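Long-range contact in tyrosinase (Aspergillus oryzae, PDB 6JU5), which probably hydroxylates L-tyrosine and oxidises L-dopa to L-dopaquinone with molecular oxygen at a dinuclear copper centre, a step of melanin synthesis: residues I492-V497 with N509-V514. The protein carries 1 engineered substitution. Sequence-based numbering, arbitrary orientation.
Sequences IFFGDV and NFVGSV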
loop_
_atom_site.group_PDB
_atom_site.type_symbol
_atom_site.label_atom_id
_atom_site.label_comp_id
_atom_site.label_asym_id
_atom_site.label_seq_id
_atom_site.Cartn_x
_atom_site.Cartn_y
_atom_site.Cartn_z
ATOM N N ILE B 492 -23.579 -3.890 11.423
ATOM C CA ILE B 492 -24.935 -3.430 11.735
ATOM C C ILE B 492 -25.341 -2.263 10.848
ATOM O O ILE B 492 -24.492 -1.403 10.583
ATOM C CB ILE B 492 -25.083 -3.128 13.233
ATOM C CG1 ILE B 492 -24.807 -4.420 14.032
ATOM C CG2 ILE B 492 -26.457 -2.562 13.541
ATOM C CD1 ILE B 492 -24.563 -4.211 15.499
ATOM N N PHE B 493 -26.596 -2.298 10.402
ATOM C CA PHE B 493 -27.160 -1.330 9.476
ATOM C C PHE B 493 -28.497 -0.801 9.983
ATOM O O PHE B 493 -29.230 -1.544 10.644
ATOM C CB PHE B 493 -27.411 -2.052 8.135
ATOM C CG PHE B 493 -26.167 -2.638 7.537
ATOM C CD1 PHE B 493 -25.746 -3.918 7.907
ATOM C CD2 PHE B 493 -25.421 -1.917 6.610
ATOM C CE1 PHE B 493 -24.585 -4.446 7.363
ATOM C CE2 PHE B 493 -24.250 -2.434 6.087
ATOM C CZ PHE B 493 -23.829 -3.693 6.481
ATOM N N PHE B 494 -28.835 0.435 9.656
ATOM C CA PHE B 494 -30.149 1.001 9.951
ATOM C C PHE B 494 -30.792 1.317 8.596
ATOM O O PHE B 494 -30.313 2.204 7.875
ATOM C CB PHE B 494 -30.095 2.267 10.792
ATOM C CG PHE B 494 -29.650 2.116 12.229
ATOM C CD1 PHE B 494 -29.618 0.880 12.867
ATOM C CD2 PHE B 494 -29.262 3.218 12.971
ATOM C CE1 PHE B 494 -29.225 0.756 14.194
ATOM C CE2 PHE B 494 -28.843 3.102 14.287
ATOM C CZ PHE B 494 -28.810 1.868 14.912
ATOM N N GLY B 495 -31.832 0.563 8.261
ATOM C CA GLY B 495 -32.397 0.708 6.924
ATOM C C GLY B 495 -32.033 -0.449 6.025
ATOM O O GLY B 495 -31.421 -1.442 6.438
ATOM N N ASP B 496 -32.386 -0.378 4.753
ATOM C CA ASP B 496 -32.164 -1.487 3.837
ATOM C C ASP B 496 -30.681 -1.752 3.601
ATOM O O ASP B 496 -29.872 -0.829 3.523
ATOM C CB ASP B 496 -32.811 -1.210 2.485
ATOM C CG ASP B 496 -34.276 -0.860 2.547
ATOM O OD1 ASP B 496 -34.969 -1.336 3.466
ATOM O OD2 ASP B 496 -34.711 -0.100 1.659
ATOM N N VAL B 497 -30.335 -3.018 3.508
ATOM C CA VAL B 497 -28.957 -3.463 3.299
ATOM C C VAL B 497 -28.761 -3.771 1.819
ATOM O O VAL B 497 -29.567 -4.444 1.181
ATOM C CB VAL B 497 -28.670 -4.701 4.159
ATOM C CG1 VAL B 497 -27.286 -5.276 3.886
ATOM C CG2 VAL B 497 -28.807 -4.359 5.645
ATOM N N ASN B 509 -26.090 2.535 4.586
ATOM C CA ASN B 509 -26.798 2.414 5.855
ATOM C C ASN B 509 -25.975 1.737 6.945
ATOM O O ASN B 509 -26.523 1.419 8.003
ATOM C CB ASN B 509 -28.146 1.709 5.667
ATOM C CG ASN B 509 -29.103 2.586 4.869
ATOM O OD1 ASN B 509 -29.034 3.824 4.914
ATOM N ND2 ASN B 509 -30.016 1.944 4.145
ATOM N N PHE B 510 -24.670 1.583 6.713
ATOM C CA PHE B 510 -23.784 1.006 7.720
ATOM C C PHE B 510 -23.763 1.841 8.998
ATOM O O PHE B 510 -23.674 3.078 8.903
ATOM C CB PHE B 510 -22.369 0.906 7.157
ATOM C CG PHE B 510 -21.306 0.404 8.098
ATOM C CD1 PHE B 510 -21.118 -0.950 8.293
ATOM C CD2 PHE B 510 -20.479 1.279 8.786
ATOM C CE1 PHE B 510 -20.141 -1.439 9.139
ATOM C CE2 PHE B 510 -19.474 0.815 9.621
ATOM C CZ PHE B 510 -19.281 -0.555 9.782
ATOM N N VAL B 511 -23.791 1.164 10.145
ATOM C CA VAL B 511 -23.732 1.874 11.429
ATOM C C VAL B 511 -22.430 1.599 12.164
ATOM O O VAL B 511 -21.803 2.499 12.741
ATOM C CB VAL B 511 -24.957 1.507 12.306
ATOM C CG1 VAL B 511 -24.823 2.062 13.710
ATOM C CG2 VAL B 511 -26.224 2.025 11.632
ATOM N N GLY B 512 -21.978 0.352 12.179
ATOM C CA GLY B 512 -20.713 -0.015 12.815
ATOM C C GLY B 512 -20.503 -1.517 12.849
ATOM O O GLY B 512 -21.364 -2.295 12.417
ATOM N N SER B 513 -19.335 -1.928 13.342
ATOM C CA SER B 513 -18.911 -3.321 13.301
ATOM C C SER B 513 -18.377 -3.810 14.649
ATOM O O SER B 513 -17.893 -3.058 15.486
ATOM C CB SER B 513 -17.843 -3.541 12.222
ATOM O OG SER B 513 -16.620 -2.879 12.552
ATOM N N VAL B 514 -18.441 -5.131 14.789
ATOM C CA VAL B 514 -17.874 -5.857 15.912
ATOM C C VAL B 514 -17.077 -7.025 15.349
ATOM O O VAL B 514 -17.606 -7.825 14.573
ATOM C CB VAL B 514 -18.971 -6.364 16.867
ATOM C CG1 VAL B 514 -18.431 -7.331 17.906
ATOM C CG2 VAL B 514 -19.659 -5.180 17.578
#
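V511 lays its CG2 methyl over one face of the F494 ring. The CH-pi contact is 3.6 Å from CG2 to the ring centroid, and the methyl sits offset toward the rim beside CG and CD2. CG2 gets there because it stands anti to the carbonyl carbon of V511, while CG1 is anti to the backbone N (chi1 172°) and grazes the far end of the ring. Helix 546-555 packs on this pair: A548 touches both side chains, and V549 and Y552 add to F494. F493 and F510 meet on the face of the sheet opposite I492. The edge of F510 points toward the face of F493 in an offset edge-to-face pair, with ring centroids 6.0 Å apart and planes at 75°. CD2 of F493 also lies against CA of F510, at 3.5 Å. Backbone bonds join the two segments. I492 N donates to G512 O at 2.9 Å, and F494 N donates to N509 O at 3.0 Å. I492 O takes V511 N at 2.7 Å and a weak second bond from G512 N. Just before strand 510-514, N509 turns its amide to D496: ND2 gives a hydrogen bond of 2.8 Å to D496 O, in the carbonyl plane and on a lone pair. Q508 NE2 bonds the same oxygen, so two side-chain amides grip one carbonyl. I492 pairs with G512 and F493 with F510, so V511 is the extra residue of a classic beta bulge, in the tyrosinase C-terminal domain family region, where 510-515 is an outermost strand of the chain's mixed sheet.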